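Long-range contact in intimin (Escherichia coli, PDB 1F00), which probably mediates bacterial adhesion to host cells by binding its receptor through the C-terminal part of the molecule: residues 192-197 / 240-245. Residues are numbered along the deposited sequence; the frame is centred on the assembly and turned at random.
Sequences KRVTYN and ISWVQQ
Trp-242 and Tyr-196 pack together in the C-type lectin-like domain of intimin, each sending a polar atom across the contact, and so tie the start of helix 196-205 to the 240-242 strand and the loop after it. Trp-242 NE1 donates to Val-194 O at 2.8 Å; that oxygen lies in the indole plane, whereas the N-H reaches it from above the carbonyl plane, bent to 149° at the hydrogen. Tyr-196 CA sits over the five-membered ring of the Trp-242 indole in a CH-pi contact, and the tyrosine ring turns an edge to the face of the six-membered ring in an offset edge-to-face pair, planes at 86°. With CG anti to the backbone N (chi1 173°), the phenol runs past Trp-242 to the loop. There Tyr-196 OH accepts from Gln-245 N at 3.0 Å, a nearly straight bond, and the same OH hydrogen-bonds a water, which in turn donates to Gln-244 OE1, bridging the two side chains. Gln-245 lays CG over one face of the phenol while its NE2 is satisfied by Val-254 O. On the helix side, Thr-195 is the N-cap, its OG1 accepting from Asp-198 N. At the edge of the phenol, near its plane, Val-243 O approaches Tyr-196 CE2 to 3.6 Å.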
loop_
_atom_site.group_PDB
_atom_site.type_symbol
_atom_site.label_atom_id
_atom_site.label_comp_id
_atom_site.label_asym_id
_atom_site.label_seq_id
_atom_site.Cartn_x
_atom_site.Cartn_y
_atom_site.Cartn_z
ATOM N N LYS A 192 25.136 17.870 -14.235
ATOM C CA LYS A 192 25.730 19.017 -14.914
ATOM C C LYS A 192 24.771 19.711 -15.869
ATOM O O LYS A 192 23.906 19.070 -16.464
ATOM C CB LYS A 192 26.940 18.552 -15.725
ATOM C CG LYS A 192 26.587 17.460 -16.740
ATOM C CD LYS A 192 27.798 16.986 -17.528
ATOM C CE LYS A 192 27.445 15.788 -18.406
ATOM N NZ LYS A 192 28.623 15.335 -19.196
ATOM N N ARG A 193 24.924 21.025 -16.015
ATOM C CA ARG A 193 24.103 21.759 -16.969
ATOM C C ARG A 193 24.787 21.511 -18.309
ATOM O O ARG A 193 26.014 21.350 -18.369
ATOM C CB ARG A 193 24.082 23.254 -16.657
ATOM C CG ARG A 193 23.271 23.615 -15.423
ATOM C CD ARG A 193 23.231 25.123 -15.228
ATOM N NE ARG A 193 22.549 25.514 -13.996
ATOM C CZ ARG A 193 22.937 25.160 -12.775
ATOM N NH1 ARG A 193 24.011 24.397 -12.610
ATOM N NH2 ARG A 193 22.260 25.577 -11.712
ATOM N N VAL A 194 24.005 21.471 -19.379
ATOM C CA VAL A 194 24.551 21.199 -20.698
ATOM C C VAL A 194 23.942 22.123 -21.746
ATOM O O VAL A 194 22.959 22.814 -21.476
ATOM C CB VAL A 194 24.269 19.732 -21.102
ATOM C CG1 VAL A 194 24.966 18.789 -20.139
ATOM C CG2 VAL A 194 22.757 19.461 -21.102
ATOM N N THR A 195 24.527 22.144 -22.939
ATOM C CA THR A 195 23.979 22.985 -23.998
ATOM C C THR A 195 22.685 22.327 -24.462
ATOM O O THR A 195 22.416 21.174 -24.136
ATOM C CB THR A 195 24.926 23.086 -25.213
ATOM O OG1 THR A 195 25.010 21.810 -25.860
ATOM C CG2 THR A 195 26.313 23.523 -24.772
ATOM N N TYR A 196 21.890 23.065 -25.226
ATOM C CA TYR A 196 20.637 22.533 -25.741
ATOM C C TYR A 196 20.902 21.299 -26.611
ATOM O O TYR A 196 20.241 20.275 -26.457
ATOM C CB TYR A 196 19.900 23.617 -26.548
ATOM C CG TYR A 196 18.668 23.120 -27.272
ATOM C CD1 TYR A 196 18.769 22.523 -28.528
ATOM C CD2 TYR A 196 17.406 23.205 -26.686
ATOM C CE1 TYR A 196 17.646 22.022 -29.184
ATOM C CE2 TYR A 196 16.275 22.702 -27.330
ATOM C CZ TYR A 196 16.404 22.114 -28.580
ATOM O OH TYR A 196 15.298 21.621 -29.230
ATOM N N ASN A 197 21.871 21.385 -27.514
ATOM C CA ASN A 197 22.170 20.246 -28.380
ATOM C C ASN A 197 22.613 19.016 -27.601
ATOM O O ASN A 197 22.246 17.891 -27.952
ATOM C CB ASN A 197 23.224 20.612 -29.428
ATOM C CG ASN A 197 22.649 21.447 -30.559
ATOM O OD1 ASN A 197 21.532 21.201 -31.019
ATOM N ND2 ASN A 197 23.416 22.428 -31.023
ATOM N N ILE A 240 16.280 23.859 -13.585
ATOM C CA ILE A 240 15.931 24.564 -14.813
ATOM C C ILE A 240 16.255 23.595 -15.953
ATOM O O ILE A 240 17.383 23.111 -16.066
ATOM C CB ILE A 240 16.753 25.879 -14.932
ATOM C CG1 ILE A 240 16.461 26.567 -16.268
ATOM C CG2 ILE A 240 18.244 25.592 -14.767
ATOM C CD1 ILE A 240 17.136 27.927 -16.407
ATOM N N SER A 241 15.260 23.309 -16.791
ATOM C CA SER A 241 15.425 22.348 -17.878
ATOM C C SER A 241 15.022 22.864 -19.256
ATOM O O SER A 241 14.042 23.589 -19.397
ATOM C CB SER A 241 14.598 21.094 -17.570
ATOM O OG SER A 241 14.710 20.733 -16.205
ATOM N N TRP A 242 15.776 22.455 -20.271
ATOM C CA TRP A 242 15.510 22.852 -21.652
ATOM C C TRP A 242 14.186 22.268 -22.144
ATOM O O TRP A 242 13.790 21.182 -21.715
ATOM C CB TRP A 242 16.592 22.306 -22.588
ATOM C CG TRP A 242 17.992 22.785 -22.366
ATOM C CD1 TRP A 242 19.036 22.061 -21.866
ATOM C CD2 TRP A 242 18.524 24.064 -22.725
ATOM N NE1 TRP A 242 20.189 22.809 -21.898
ATOM C CE2 TRP A 242 19.904 24.042 -22.423
ATOM C CE3 TRP A 242 17.969 25.227 -23.277
ATOM C CZ2 TRP A 242 20.741 25.139 -22.656
ATOM C CZ3 TRP A 242 18.804 26.323 -23.509
ATOM C CH2 TRP A 242 20.176 26.266 -23.199
ATOM N N VAL A 243 13.504 22.988 -23.032
ATOM C CA VAL A 243 12.278 22.476 -23.647
ATOM C C VAL A 243 12.529 22.598 -25.147
ATOM O O VAL A 243 13.277 23.478 -25.578
ATOM C CB VAL A 243 10.983 23.274 -23.266
ATOM C CG1 VAL A 243 10.843 23.357 -21.754
ATOM C CG2 VAL A 243 10.986 24.651 -23.905
ATOM N N GLN A 244 11.921 21.713 -25.936
ATOM C CA GLN A 244 12.093 21.715 -27.393
ATOM C C GLN A 244 11.990 23.121 -27.994
ATOM O O GLN A 244 11.100 23.897 -27.640
ATOM C CB GLN A 244 11.038 20.810 -28.049
ATOM C CG GLN A 244 11.278 20.551 -29.537
ATOM C CD GLN A 244 12.406 19.568 -29.780
ATOM O OE1 GLN A 244 13.117 19.655 -30.786
ATOM N NE2 GLN A 244 12.568 18.614 -28.867
ATOM N N GLN A 245 12.897 23.445 -28.908
ATOM C CA GLN A 245 12.883 24.759 -29.554
ATOM C C GLN A 245 11.682 24.890 -30.481
ATOM O O GLN A 245 11.278 23.916 -31.120
ATOM C CB GLN A 245 14.135 24.966 -30.420
ATOM C CG GLN A 245 15.441 25.266 -29.692
ATOM C CD GLN A 245 16.604 25.382 -30.668
ATOM O OE1 GLN A 245 16.790 24.516 -31.520
ATOM N NE2 GLN A 245 17.389 26.450 -30.549
HETATM O O HOH W 1 15.994 20.457 -31.674
#